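Local structure of putative uncharacterized protein (Mycobacterium avium, 2Z6V) at residues A[360-363]-A[364-368]. The protein probably acts as a sulfotransferase, transferring a sulfuryl group to an acceptor whose identity is not established. Residues are numbered along the deposited sequence; the frame is centred on the assembly and turned at random.
Sequences AETE and ARMRN
Ala360 accepts a hydrogen bond from Ala364 at the start of an alpha-helix, residues 360-371, and the i to i+4 pattern then repeats without a break. The backbone N atoms of Ala364, Arg365, Met366 and Arg367 lie 2.9 to 3.1 Å from the O atoms of Ala360, Glu361, Thr362 and Glu363 respectively. The Met366 bond is fairly straight, with an N-H...O angle of 159°. The helix belongs to a sulfotransferase-family fold built round a parallel five-stranded sheet, and it illustrates how i to i+4 spacing sorts side chains onto different faces. On the buried face, Thr362 and Met366 meet through their methyl ends, CG2 to CE at 3.7 Å, while Met366 also packs on Met344, Met347 and Tyr351 of helix 343-353. Thr362 turns its hydroxyl the other way, to a hydrogen bond with Thr359 just before the helix. Arg365, with its aliphatic chain stretched out, folds back over the first turn beside Glu361, although the exact position of its guanidinium is doubtful. The Glu361 carboxylate bends away, leaving its OE1 5.7 Å from Arg365 NH1, too far for a salt bridge. On a third face Glu363 and Arg367 run alongside each other in the same direction. Because Glu363 CG stands anti to the backbone N (chi1 180°) and the chain continues extended, the carboxylate is carried out beside the guanidinium, their planes only 17° apart and stacked. Glu363 OE2 also forms a salt bridge with Arg348, so this carboxylate faces a second arginine and probably helps to hold the two guanidinium groups near each other. Its link to Arg367 is long and purely electrostatic: Glu363 OE1 lies 3.6 Å from Arg367 NH1, well out of the guanidinium plane, with no N-H directed at it.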
ATOM      1  N   ALA A 360     -10.495   5.350  27.551  1.00 44.03           N
ATOM      2  CA  ALA A 360     -11.174   6.622  27.398  1.00 43.26           C
ATOM      3  C   ALA A 360     -10.253   7.617  26.726  1.00 42.90           C
ATOM      4  O   ALA A 360     -10.679   8.397  25.880  1.00 42.85           O
ATOM      5  CB  ALA A 360     -11.603   7.147  28.754  1.00 41.41           C
ATOM      6  N   GLU A 361      -8.982   7.586  27.103  1.00 44.04           N
ATOM      7  CA  GLU A 361      -8.006   8.502  26.529  1.00 46.72           C
ATOM      8  C   GLU A 361      -7.946   8.312  25.015  1.00 46.10           C
ATOM      9  O   GLU A 361      -7.970   9.288  24.251  1.00 44.87           O
ATOM     10  CB  GLU A 361      -6.625   8.261  27.146  1.00 50.08           C
ATOM     11  CG  GLU A 361      -6.586   8.400  28.670  1.00 57.76           C
ATOM     12  CD  GLU A 361      -7.514   7.416  29.388  1.00 63.10           C
ATOM     13  OE1 GLU A 361      -7.377   6.187  29.181  1.00 64.87           O
ATOM     14  OE2 GLU A 361      -8.383   7.873  30.167  1.00 65.99           O
ATOM     15  N   THR A 362      -7.879   7.048  24.593  1.00 43.11           N
ATOM     16  CA  THR A 362      -7.816   6.715  23.179  1.00 41.65           C
ATOM     17  C   THR A 362      -9.100   7.139  22.465  1.00 42.33           C
ATOM     18  O   THR A 362      -9.051   7.775  21.409  1.00 42.07           O
ATOM     19  CB  THR A 362      -7.549   5.187  22.979  1.00 40.92           C
ATOM     20  OG1 THR A 362      -6.192   4.892  23.337  1.00 37.16           O
ATOM     21  CG2 THR A 362      -7.777   4.766  21.534  1.00 36.87           C
ATOM     22  N   GLU A 363     -10.245   6.804  23.052  1.00 43.48           N
ATOM     23  CA  GLU A 363     -11.535   7.162  22.466  1.00 44.11           C
ATOM     24  C   GLU A 363     -11.628   8.678  22.271  1.00 43.10           C
ATOM     25  O   GLU A 363     -12.221   9.160  21.304  1.00 43.07           O
ATOM     26  CB  GLU A 363     -12.674   6.662  23.360  1.00 45.37           C
ATOM     27  CG  GLU A 363     -14.061   6.989  22.837  1.00 49.82           C
ATOM     28  CD  GLU A 363     -15.176   6.361  23.670  1.00 53.74           C
ATOM     29  OE1 GLU A 363     -15.113   6.448  24.921  1.00 54.42           O
ATOM     30  OE2 GLU A 363     -16.121   5.793  23.070  1.00 53.12           O
ATOM     31  N   ALA A 364     -11.031   9.429  23.190  1.00 40.94           N
ATOM     32  CA  ALA A 364     -11.041  10.882  23.096  1.00 41.33           C
ATOM     33  C   ALA A 364     -10.178  11.356  21.921  1.00 41.15           C
ATOM     34  O   ALA A 364     -10.563  12.281  21.194  1.00 39.14           O
ATOM     35  CB  ALA A 364     -10.539  11.488  24.394  1.00 40.62           C
ATOM     36  N   ARG A 365      -9.017  10.721  21.742  1.00 41.50           N
ATOM     37  CA  ARG A 365      -8.106  11.070  20.647  1.00 40.93           C
ATOM     38  C   ARG A 365      -8.780  10.773  19.319  1.00 40.00           C
ATOM     39  O   ARG A 365      -8.647  11.536  18.359  1.00 39.38           O
ATOM     40  CB  ARG A 365      -6.798  10.277  20.745  1.00 41.58           C
ATOM     41  CG  ARG A 365      -6.038  10.497  22.042  1.00 43.87           C
ATOM     42  CD  ARG A 365      -4.699   9.792  22.036  1.00 47.23           C
ATOM     43  NE  ARG A 365      -3.996   9.929  23.312  1.00 53.72           N
ATOM     44  CZ  ARG A 365      -4.222   9.174  24.388  1.00 57.27           C
ATOM     45  NH1 ARG A 365      -5.136   8.210  24.350  1.00 58.60           N
ATOM     46  NH2 ARG A 365      -3.529   9.378  25.508  1.00 58.37           N
ATOM     47  N   MET A 366      -9.510   9.664  19.267  1.00 38.94           N
ATOM     48  CA  MET A 366     -10.211   9.294  18.050  1.00 40.31           C
ATOM     49  C   MET A 366     -11.283  10.326  17.719  1.00 41.07           C
ATOM     50  O   MET A 366     -11.458  10.700  16.559  1.00 40.24           O
ATOM     51  CB  MET A 366     -10.856   7.918  18.198  1.00 38.57           C
ATOM     52  CG  MET A 366      -9.879   6.820  18.519  1.00 38.66           C
ATOM     53  SD  MET A 366     -10.637   5.218  18.293  1.00 39.78           S
ATOM     54  CE  MET A 366      -9.202   4.154  18.196  1.00 39.29           C
ATOM     55  N   ARG A 367     -11.999  10.777  18.746  1.00 43.38           N
ATOM     56  CA  ARG A 367     -13.054  11.773  18.577  1.00 44.19           C
ATOM     57  C   ARG A 367     -12.459  13.116  18.184  1.00 44.14           C
ATOM     58  O   ARG A 367     -13.009  13.832  17.347  1.00 42.01           O
ATOM     59  CB  ARG A 367     -13.849  11.916  19.872  1.00 44.80           C
ATOM     60  CG  ARG A 367     -15.033  10.986  19.956  1.00 46.77           C
ATOM     61  CD  ARG A 367     -15.493  10.832  21.387  1.00 48.74           C
ATOM     62  NE  ARG A 367     -16.763  10.120  21.472  1.00 51.27           N
ATOM     63  CZ  ARG A 367     -17.214   9.537  22.578  1.00 52.52           C
ATOM     64  NH1 ARG A 367     -16.485   9.576  23.689  1.00 50.65           N
ATOM     65  NH2 ARG A 367     -18.397   8.928  22.579  1.00 51.56           N
ATOM     66  N   ASN A 368     -11.329  13.448  18.795  1.00 45.41           N
ATOM     67  CA  ASN A 368     -10.658  14.697  18.486  1.00 48.13           C
ATOM     68  C   ASN A 368     -10.184  14.692  17.039  1.00 48.90           C
ATOM     69  O   ASN A 368     -10.201  15.732  16.372  1.00 50.65           O
ATOM     70  CB  ASN A 368      -9.463  14.907  19.411  1.00 51.12           C
ATOM     71  CG  ASN A 368      -8.519  15.970  18.893  1.00 54.96           C
ATOM     72  OD1 ASN A 368      -8.916  17.113  18.670  1.00 56.44           O
ATOM     73  ND2 ASN A 368      -7.258  15.596  18.688  1.00 58.29           N
TER